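Local coordinates for endo-1,4-b-d-mannanase (Trichoderma reesei, PDB 1QNR), which hydrolyses internal beta-1,4-mannosidic linkages of mannans, as an endo-acting mannanase of glycoside hydrolase family 5, at residues G19-T24 / A160-E165; V52-G57 / F274-A279; G118-Y123 / G129-W134. All coordinates share one frame; numbering follows the deposited sequence.

Contacts 1 and 2 lie inside the parallel beta-barrel, their centres about 10 Å apart, and contact 3 sits on the periphery, its centre about 28 Å from that of contact 1 and 23 Å from that of contact 2. Along the chain the segments of contacts 1 and 2 alternate, while 118-123 and 129-134 nest within the loops closed by both. Strands 21-25 and 52-54 are neighbours in the sheet, and the two barrel contacts touch directly: Val52 meets both Phe21 and Phe162, and Arg54 bridges to Glu165. The barrel interior thus passes from aromatic packing in contact 1 to a charged cluster in contact 2, whereas contact 3 packs a glycosylated loop on helix 119-127.

Contact 1. Residues G19-T24 / A160-E165; sequences GYFAGT and AIFAWE
Phe21 and Phe162 make the whole of this contact, and each points its side chain toward the other segment. Their CA atoms stand 11.8 Å apart, so the gap between strands 21-25 and 161-165 is spanned by two rings arriving from opposite directions. No hydrogen bond crosses it.

The aromatic part is an oblique pair. The ring centroids lie 5.2 Å apart and the planes meet at 58°, a geometry that fits neither a stack nor an edge-to-face pair. Contact is concentrated at the far ends of the rings: Phe21 CE2 approaches Phe162 CZ to 3.7 Å, and Phe21 CZ lies 3.9 Å from the same atom. Phe162 reaches this point because its CG is anti to the backbone N (chi1 -171°). Phe21 instead places CG between its backbone N and carbonyl carbon (chi1 75°), and it is this turn that sends its ring inward to Phe162.

Apolar packing extends the pair. Val52 CG2 touches both rings, which ties the two aromatic groups to the strand next to 21-25. Met304 also packs on Phe21, while Ile107 and the ring of Phe12, from the amino-terminal antiparallel sheet, meet Phe162.

Backbone bonding goes to other strands, Phe21 pairing with Gly301 and Asp303. Strands 21-25 and 161-165 are separated in the sheet by 52-54 and 105-109, and both aromatic residues are buried. Large apolar side chains meeting across the interior in this way are part of the core packing of a TIM barrel, the fold of family 5 glycoside hydrolases.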
loop_
_atom_site.group_PDB
_atom_site.type_symbol
_atom_site.label_atom_id
_atom_site.label_comp_id
_atom_site.label_asym_id
_atom_site.label_seq_id
_atom_site.Cartn_x
_atom_site.Cartn_y
_atom_site.Cartn_z
ATOM N N GLY A 19 -0.520 -3.446 -19.727
ATOM C CA GLY A 19 -0.670 -2.001 -19.911
ATOM C C GLY A 19 -0.872 -1.228 -18.563
ATOM O O GLY A 19 -1.012 -1.862 -17.522
ATOM N N TYR A 20 -0.799 0.076 -18.654
ATOM C CA TYR A 20 -0.962 0.967 -17.477
ATOM C C TYR A 20 -2.304 0.753 -16.775
ATOM O O TYR A 20 -3.324 0.521 -17.434
ATOM C CB TYR A 20 -0.910 2.410 -18.018
ATOM C CG TYR A 20 -0.756 3.454 -16.881
ATOM C CD1 TYR A 20 -1.846 4.017 -16.235
ATOM C CD2 TYR A 20 0.537 3.877 -16.535
ATOM C CE1 TYR A 20 -1.692 4.991 -15.221
ATOM C CE2 TYR A 20 0.735 4.836 -15.512
ATOM C CZ TYR A 20 -0.368 5.371 -14.873
ATOM O OH TYR A 20 -0.232 6.343 -13.878
ATOM N N PHE A 21 -2.303 0.841 -15.407
ATOM C CA PHE A 21 -3.552 0.685 -14.657
ATOM C C PHE A 21 -3.781 1.885 -13.747
ATOM O O PHE A 21 -2.836 2.540 -13.259
ATOM C CB PHE A 21 -3.544 -0.604 -13.795
ATOM C CG PHE A 21 -2.696 -0.547 -12.532
ATOM C CD1 PHE A 21 -3.170 -0.036 -11.331
ATOM C CD2 PHE A 21 -1.380 -1.028 -12.571
ATOM C CE1 PHE A 21 -2.337 0.053 -10.197
ATOM C CE2 PHE A 21 -0.551 -0.967 -11.432
ATOM C CZ PHE A 21 -1.039 -0.472 -10.232
ATOM N N ALA A 22 -5.069 2.148 -13.480
ATOM C CA ALA A 22 -5.446 3.056 -12.368
ATOM C C ALA A 22 -6.057 2.232 -11.249
ATOM O O ALA A 22 -6.840 1.298 -11.471
ATOM C CB ALA A 22 -6.437 4.154 -12.802
ATOM N N GLY A 23 -5.721 2.638 -9.998
ATOM C CA GLY A 23 -6.318 1.994 -8.805
ATOM C C GLY A 23 -6.607 3.044 -7.699
ATOM O O GLY A 23 -6.544 4.248 -7.972
ATOM N N THR A 24 -6.924 2.562 -6.502
ATOM C CA THR A 24 -7.214 3.493 -5.379
ATOM C C THR A 24 -6.830 2.849 -4.039
ATOM O O THR A 24 -6.686 1.627 -3.954
ATOM C CB THR A 24 -8.740 3.849 -5.367
ATOM O OG1 THR A 24 -8.988 4.887 -4.370
ATOM C CG2 THR A 24 -9.632 2.631 -4.964
ATOM N N ALA A 160 -6.506 -13.060 -6.727
ATOM C CA ALA A 160 -6.855 -11.649 -6.431
ATOM C C ALA A 160 -5.753 -10.883 -5.761
ATOM O O ALA A 160 -5.979 -9.685 -5.548
ATOM C CB ALA A 160 -8.138 -11.651 -5.559
ATOM N N ILE A 161 -4.617 -11.433 -5.377
ATOM C CA ILE A 161 -3.517 -10.642 -4.795
ATOM C C ILE A 161 -2.634 -10.027 -5.849
ATOM O O ILE A 161 -2.039 -10.745 -6.695
ATOM C CB ILE A 161 -2.700 -11.510 -3.834
ATOM C CG1 ILE A 161 -3.595 -12.258 -2.817
ATOM C CG2 ILE A 161 -1.605 -10.669 -3.128
ATOM C CD1 ILE A 161 -4.435 -11.336 -1.914
ATOM N N PHE A 162 -2.586 -8.689 -5.893
ATOM C CA PHE A 162 -1.669 -7.957 -6.796
ATOM C C PHE A 162 -0.221 -8.107 -6.316
ATOM O O PHE A 162 0.697 -8.525 -7.046
ATOM C CB PHE A 162 -1.997 -6.449 -6.897
ATOM C CG PHE A 162 -1.250 -5.679 -7.964
ATOM C CD1 PHE A 162 0.036 -5.184 -7.694
ATOM C CD2 PHE A 162 -1.780 -5.431 -9.229
ATOM C CE1 PHE A 162 0.759 -4.412 -8.611
ATOM C CE2 PHE A 162 -1.119 -4.659 -10.165
ATOM C CZ PHE A 162 0.191 -4.194 -9.883
ATOM N N ALA A 163 -0.006 -7.785 -5.034
ATOM C CA ALA A 163 1.327 -7.930 -4.402
ATOM C C ALA A 163 1.202 -7.952 -2.857
ATOM O O ALA A 163 0.345 -7.237 -2.281
ATOM C CB ALA A 163 2.232 -6.732 -4.782
ATOM N N TRP A 164 2.172 -8.645 -2.253
ATOM C CA TRP A 164 2.393 -8.515 -0.783
ATOM C C TRP A 164 3.300 -7.279 -0.589
ATOM O O TRP A 164 4.186 -7.003 -1.451
ATOM C CB TRP A 164 3.119 -9.754 -0.262
ATOM C CG TRP A 164 2.332 -11.042 -0.417
ATOM C CD1 TRP A 164 2.696 -12.130 -1.136
ATOM C CD2 TRP A 164 1.024 -11.301 0.135
ATOM N NE1 TRP A 164 1.720 -13.115 -1.032
ATOM C CE2 TRP A 164 0.654 -12.588 -0.318
ATOM C CE3 TRP A 164 0.111 -10.559 0.911
ATOM C CZ2 TRP A 164 -0.533 -13.231 0.050
ATOM C CZ3 TRP A 164 -1.127 -11.156 1.229
ATOM C CH2 TRP A 164 -1.423 -12.465 0.765
ATOM N N GLU A 165 3.104 -6.555 0.505
ATOM C CA GLU A 165 3.871 -5.321 0.767
ATOM C C GLU A 165 4.378 -5.410 2.191
ATOM O O GLU A 165 3.685 -5.704 3.177
ATOM C CB GLU A 165 2.952 -4.116 0.488
ATOM C CG GLU A 165 3.647 -2.753 0.750
ATOM C CD GLU A 165 2.838 -1.644 0.065
ATOM O OE1 GLU A 165 1.879 -1.176 0.719
ATOM O OE2 GLU A 165 3.163 -1.422 -1.153
#

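Contact 2. Residues V52-G57 / F274-A279; sequences VVRVWG and FEEYGA
The segments approach most closely at Arg54 and Glu275, whose CA atoms are 8.5 Å apart, too far for backbone pairing, so side chains from strands 52-54 and 272-277 bridge the barrel interior. Arg54, extended from CG to NE, meets two consecutive glutamates in different ways. The Glu275 carboxylate stacks over one face of the guanidinium, with planes 29° apart, and Glu275 OE2 forms a salt bridge with Arg54 NE at 3.1 Å. Glu276 comes near the edge, tilted from the guanidinium plane: Arg54 NH1 donates to the anti lone pair of Glu276 OE2 at 2.8 Å, with an N-H...O angle of 147°.

The edge of the Trp56 indole comes over the opposite side, with CZ3 3.6 Å above the guanidinium plane of Arg54 and toward its rim. The guanidinium thus has a carboxylate over one face and an indole edge on the other, while Glu165, Asn25 and Asn168 bond NE, NH1 and NH2. The second oxygens are also engaged, Glu275 OE1 by His241 and Glu276 OE1 by Tyr243.

The side chain of Glu276 comes to about 5 Å of a bound beta-D-mannopyranose, and Trp56 hydrogen-bonds a glycerol. A buried arginine bonded to three acids is consistent with a pre-organised polar cluster, in which the bonds from Arg54 and Tyr243 would restrain the rotation of the Glu276 carboxylate near the bound sugar.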
loop_
_atom_site.group_PDB
_atom_site.type_symbol
_atom_site.label_atom_id
_atom_site.label_comp_id
_atom_site.label_asym_id
_atom_site.label_seq_id
_atom_site.Cartn_x
_atom_site.Cartn_y
_atom_site.Cartn_z
ATOM N N VAL A 52 -7.196 -2.074 -9.261
ATOM C CA VAL A 52 -6.369 -2.453 -8.083
ATOM C C VAL A 52 -6.783 -1.608 -6.872
ATOM O O VAL A 52 -7.019 -0.383 -7.024
ATOM C CB VAL A 52 -4.862 -2.219 -8.385
ATOM C CG1 VAL A 52 -4.025 -2.816 -7.207
ATOM C CG2 VAL A 52 -4.396 -2.898 -9.682
ATOM N N VAL A 53 -6.901 -2.261 -5.715
ATOM C CA VAL A 53 -7.281 -1.594 -4.459
ATOM C C VAL A 53 -6.195 -1.928 -3.417
ATOM O O VAL A 53 -5.806 -3.099 -3.262
ATOM C CB VAL A 53 -8.668 -2.068 -3.904
ATOM C CG1 VAL A 53 -9.100 -1.190 -2.712
ATOM C CG2 VAL A 53 -9.710 -1.992 -4.988
ATOM N N ARG A 54 -5.758 -0.899 -2.664
ATOM C CA ARG A 54 -4.770 -1.111 -1.556
ATOM C C ARG A 54 -5.541 -1.116 -0.242
ATOM O O ARG A 54 -6.276 -0.139 0.065
ATOM C CB ARG A 54 -3.667 -0.060 -1.684
ATOM C CG ARG A 54 -2.552 -0.272 -0.605
ATOM C CD ARG A 54 -1.280 0.459 -1.110
ATOM N NE ARG A 54 -0.212 0.525 -0.072
ATOM C CZ ARG A 54 -0.059 1.562 0.790
ATOM N NH1 ARG A 54 -0.945 2.572 0.813
ATOM N NH2 ARG A 54 1.031 1.555 1.568
ATOM N N VAL A 55 -5.432 -2.203 0.550
ATOM C CA VAL A 55 -6.236 -2.365 1.841
ATOM C C VAL A 55 -5.252 -2.687 2.953
ATOM O O VAL A 55 -4.197 -3.327 2.688
ATOM C CB VAL A 55 -7.321 -3.467 1.660
ATOM C CG1 VAL A 55 -8.255 -3.118 0.480
ATOM C CG2 VAL A 55 -6.742 -4.881 1.477
ATOM N N TRP A 56 -5.588 -2.347 4.221
ATOM C CA TRP A 56 -4.621 -2.747 5.314
ATOM C C TRP A 56 -4.682 -4.250 5.577
ATOM O O TRP A 56 -5.743 -4.869 5.746
ATOM C CB TRP A 56 -4.920 -1.979 6.612
ATOM C CG TRP A 56 -4.448 -0.528 6.629
ATOM C CD1 TRP A 56 -4.693 0.291 7.707
ATOM C CD2 TRP A 56 -3.656 0.242 5.686
ATOM N NE1 TRP A 56 -4.058 1.500 7.509
ATOM C CE2 TRP A 56 -3.446 1.512 6.278
ATOM C CE3 TRP A 56 -3.129 -0.026 4.388
ATOM C CZ2 TRP A 56 -2.680 2.535 5.673
ATOM C CZ3 TRP A 56 -2.383 1.039 3.793
ATOM C CH2 TRP A 56 -2.154 2.328 4.403
ATOM N N GLY A 57 -3.492 -4.871 5.738
ATOM C CA GLY A 57 -3.425 -6.294 6.141
ATOM C C GLY A 57 -3.054 -6.480 7.595
ATOM O O GLY A 57 -2.696 -7.635 7.987
ATOM N N PHE A 274 2.958 4.548 -8.516
ATOM C CA PHE A 274 2.707 5.835 -7.833
ATOM C C PHE A 274 1.555 5.529 -6.837
ATOM O O PHE A 274 0.366 5.612 -7.223
ATOM C CB PHE A 274 2.365 6.872 -8.890
ATOM C CG PHE A 274 2.030 8.283 -8.523
ATOM C CD1 PHE A 274 2.443 8.796 -7.286
ATOM C CD2 PHE A 274 1.344 9.121 -9.406
ATOM C CE1 PHE A 274 2.166 10.151 -7.007
ATOM C CE2 PHE A 274 1.035 10.454 -9.123
ATOM C CZ PHE A 274 1.485 10.964 -7.909
ATOM N N GLU A 275 1.901 5.047 -5.646
ATOM C CA GLU A 275 0.977 4.265 -4.796
ATOM C C GLU A 275 0.083 5.065 -3.862
ATOM O O GLU A 275 -0.950 4.519 -3.434
ATOM C CB GLU A 275 1.855 3.275 -3.981
ATOM C CG GLU A 275 1.074 2.319 -3.061
ATOM C CD GLU A 275 1.998 1.380 -2.286
ATOM O OE1 GLU A 275 2.831 1.848 -1.483
ATOM O OE2 GLU A 275 1.769 0.120 -2.458
ATOM N N GLU A 276 0.453 6.316 -3.537
ATOM C CA GLU A 276 -0.424 7.216 -2.790
ATOM C C GLU A 276 -0.178 8.646 -3.231
ATOM O O GLU A 276 1.018 8.981 -3.443
ATOM C CB GLU A 276 -0.199 7.209 -1.264
ATOM C CG GLU A 276 -0.439 5.896 -0.496
ATOM C CD GLU A 276 -0.256 6.063 0.973
ATOM O OE1 GLU A 276 -0.169 7.234 1.482
ATOM O OE2 GLU A 276 -0.146 5.074 1.749
ATOM N N TYR A 277 -1.193 9.498 -3.274
ATOM C CA TYR A 277 -0.957 10.944 -3.503
ATOM C C TYR A 277 -2.224 11.717 -3.119
ATOM O O TYR A 277 -3.342 11.199 -3.222
ATOM C CB TYR A 277 -0.571 11.246 -4.958
ATOM C CG TYR A 277 -1.526 10.763 -6.018
ATOM C CD1 TYR A 277 -2.622 11.504 -6.501
ATOM C CD2 TYR A 277 -1.354 9.502 -6.645
ATOM C CE1 TYR A 277 -3.458 11.051 -7.498
ATOM C CE2 TYR A 277 -2.186 9.037 -7.641
ATOM C CZ TYR A 277 -3.267 9.791 -8.084
ATOM O OH TYR A 277 -4.131 9.335 -9.083
ATOM N N GLY A 278 -2.028 12.992 -2.757
ATOM C CA GLY A 278 -3.211 13.849 -2.522
ATOM C C GLY A 278 -2.747 15.296 -2.374
ATOM O O GLY A 278 -1.613 15.562 -1.920
ATOM N N ALA A 279 -3.677 16.204 -2.638
ATOM C CA ALA A 279 -3.502 17.663 -2.387
ATOM C C ALA A 279 -4.665 18.113 -1.534
ATOM O O ALA A 279 -5.821 17.880 -1.905
ATOM C CB ALA A 279 -3.473 18.415 -3.721
#

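Contact 3. Residues G118-Y123 / G129-W134; sequences GGINAY and GNATTW. With NAG (2-acetamido-2-deoxy-beta-D-glucopyranose), chain F.
Ile120 touches both Ala131 and Trp134 from near the start of helix 119-127. Its CG1 sits 4.0 Å from the centroid of the six-membered ring of Trp134 and 17° off the normal, a CH-pi contact over the indole face. The other branch, CG2 of Ile120, is anti to the backbone N and reaches Trp134 CB at 3.8 Å and Ala131 CB at 4.2 Å.

One turn later, Tyr123 receives the edge of the same indole on its ring face, an offset edge-to-face pair with planes at 76°. Trp134 NE1 lies 3.3 Å from Tyr123 CB.

Across the contact, Asn130 bears NAG through a covalent ND2-C1 bond, and the Asn-Ala-Thr run is an N-glycosylation sequon. Asn130 OD1 accepts from Thr132 N at 3.1 Å and Thr133 N at 3.0 Å, an Asx turn and Asx motif, two bonds to OD1 that would limit rotation of the glycan-bearing amide.

The loop 129-134 lies between helices 119-127 and 138-155. Tyr144 of the latter helix meets Trp134 edge-to-face, Trp183 of helix 178-194 adds another ring, and Tyr123 also packs on Asp60 of strand 60-61.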
loop_
_atom_site.group_PDB
_atom_site.type_symbol
_atom_site.label_atom_id
_atom_site.label_comp_id
_atom_site.label_asym_id
_atom_site.label_seq_id
_atom_site.Cartn_x
_atom_site.Cartn_y
_atom_site.Cartn_z
ATOM N N GLY A 118 -2.166 0.322 15.504
ATOM C CA GLY A 118 -1.069 -0.294 16.273
ATOM C C GLY A 118 0.311 0.068 15.798
ATOM O O GLY A 118 1.071 0.815 16.430
ATOM N N GLY A 119 0.727 -0.485 14.643
ATOM C CA GLY A 119 1.993 -0.146 14.011
ATOM C C GLY A 119 3.193 -0.732 14.757
ATOM O O GLY A 119 3.102 -1.477 15.757
ATOM N N ILE A 120 4.388 -0.226 14.342
ATOM C CA ILE A 120 5.681 -0.506 14.972
ATOM C C ILE A 120 5.511 -0.191 16.479
ATOM O O ILE A 120 6.073 -0.935 17.318
ATOM C CB ILE A 120 6.831 0.299 14.325
ATOM C CG1 ILE A 120 7.168 -0.412 12.984
ATOM C CG2 ILE A 120 8.062 0.374 15.274
ATOM C CD1 ILE A 120 8.255 0.261 12.124
ATOM N N ASN A 121 4.834 0.906 16.854
ATOM C CA ASN A 121 4.676 1.259 18.286
ATOM C C ASN A 121 4.009 0.165 19.084
ATOM O O ASN A 121 4.416 -0.069 20.265
ATOM C CB ASN A 121 3.883 2.589 18.421
ATOM C CG ASN A 121 3.735 3.028 19.879
ATOM O OD1 ASN A 121 2.630 3.068 20.447
ATOM N ND2 ASN A 121 4.865 3.426 20.376
ATOM N N ALA A 122 3.050 -0.599 18.549
ATOM C CA ALA A 122 2.426 -1.702 19.313
ATOM C C ALA A 122 3.479 -2.796 19.537
ATOM O O ALA A 122 3.474 -3.472 20.616
ATOM C CB ALA A 122 1.215 -2.231 18.544
ATOM N N TYR A 123 4.389 -3.101 18.589
ATOM C CA TYR A 123 5.502 -4.034 18.839
ATOM C C TYR A 123 6.447 -3.478 19.884
ATOM O O TYR A 123 6.893 -4.286 20.757
ATOM C CB TYR A 123 6.196 -4.305 17.501
ATOM C CG TYR A 123 5.519 -5.182 16.490
ATOM C CD1 TYR A 123 4.568 -4.644 15.613
ATOM C CD2 TYR A 123 5.806 -6.571 16.370
ATOM C CE1 TYR A 123 3.920 -5.437 14.666
ATOM C CE2 TYR A 123 5.179 -7.386 15.431
ATOM C CZ TYR A 123 4.264 -6.789 14.563
ATOM O OH TYR A 123 3.652 -7.607 13.620
ATOM N N GLY A 129 12.793 -1.867 23.345
ATOM C CA GLY A 129 13.512 -1.077 22.305
ATOM C C GLY A 129 12.723 0.202 21.932
ATOM O O GLY A 129 11.944 0.814 22.685
ATOM N N ASN A 130 12.982 0.599 20.644
ATOM C CA ASN A 130 12.256 1.776 20.124
ATOM C C ASN A 130 11.954 1.625 18.642
ATOM O O ASN A 130 12.176 0.560 18.058
ATOM C CB ASN A 130 13.005 3.092 20.514
ATOM C CG ASN A 130 14.298 3.120 19.780
ATOM O OD1 ASN A 130 14.645 2.626 18.758
ATOM N ND2 ASN A 130 15.289 3.923 20.373
ATOM N N ALA A 131 11.422 2.681 18.005
ATOM C CA ALA A 131 10.980 2.599 16.599
ATOM C C ALA A 131 12.074 2.354 15.585
ATOM O O ALA A 131 11.746 1.843 14.477
ATOM C CB ALA A 131 10.132 3.884 16.283
ATOM N N THR A 132 13.347 2.656 15.924
ATOM C CA THR A 132 14.452 2.367 14.997
ATOM C C THR A 132 15.165 1.027 15.305
ATOM O O THR A 132 15.617 0.356 14.335
ATOM C CB THR A 132 15.426 3.556 14.883
ATOM O OG1 THR A 132 15.932 3.828 16.211
ATOM C CG2 THR A 132 14.699 4.841 14.365
ATOM N N THR A 133 15.148 0.598 16.548
ATOM C CA THR A 133 15.725 -0.743 16.833
ATOM C C THR A 133 14.726 -1.844 16.485
ATOM O O THR A 133 15.129 -3.039 16.449
ATOM C CB THR A 133 16.167 -0.919 18.299
ATOM O OG1 THR A 133 15.060 -0.896 19.168
ATOM C CG2 THR A 133 17.145 0.220 18.673
ATOM N N TRP A 134 13.459 -1.540 16.160
ATOM C CA TRP A 134 12.449 -2.547 15.809
ATOM C C TRP A 134 12.933 -3.511 14.738
ATOM O O TRP A 134 12.721 -4.757 14.822
ATOM C CB TRP A 134 11.153 -1.841 15.303
ATOM C CG TRP A 134 10.055 -2.845 14.899
ATOM C CD1 TRP A 134 9.138 -3.412 15.706
ATOM C CD2 TRP A 134 9.712 -3.266 13.557
ATOM N NE1 TRP A 134 8.300 -4.308 14.995
ATOM C CE2 TRP A 134 8.611 -4.157 13.670
ATOM C CE3 TRP A 134 10.254 -2.987 12.297
ATOM C CZ2 TRP A 134 8.074 -4.801 12.538
ATOM C CZ3 TRP A 134 9.652 -3.598 11.178
ATOM C CH2 TRP A 134 8.568 -4.476 11.290
HETATM C C1 NAG F . 16.770 4.293 20.029
HETATM C C2 NAG F . 17.279 5.702 20.256
HETATM C C3 NAG F . 18.654 5.724 19.626
HETATM C C4 NAG F . 19.452 4.619 20.344
HETATM C C5 NAG F . 18.823 3.214 20.080
HETATM C C6 NAG F . 19.642 2.130 20.764
HETATM C C7 NAG F . 15.730 7.642 20.434
HETATM C C8 NAG F . 14.847 8.570 19.680
HETATM N N2 NAG F . 16.257 6.615 19.708
HETATM O O3 NAG F . 19.226 7.004 19.934
HETATM O O4 NAG F . 20.814 4.567 19.908
HETATM O O5 NAG F . 17.528 3.273 20.671
HETATM O O6 NAG F . 19.707 2.362 22.142
HETATM O O7 NAG F . 15.962 7.787 21.567
#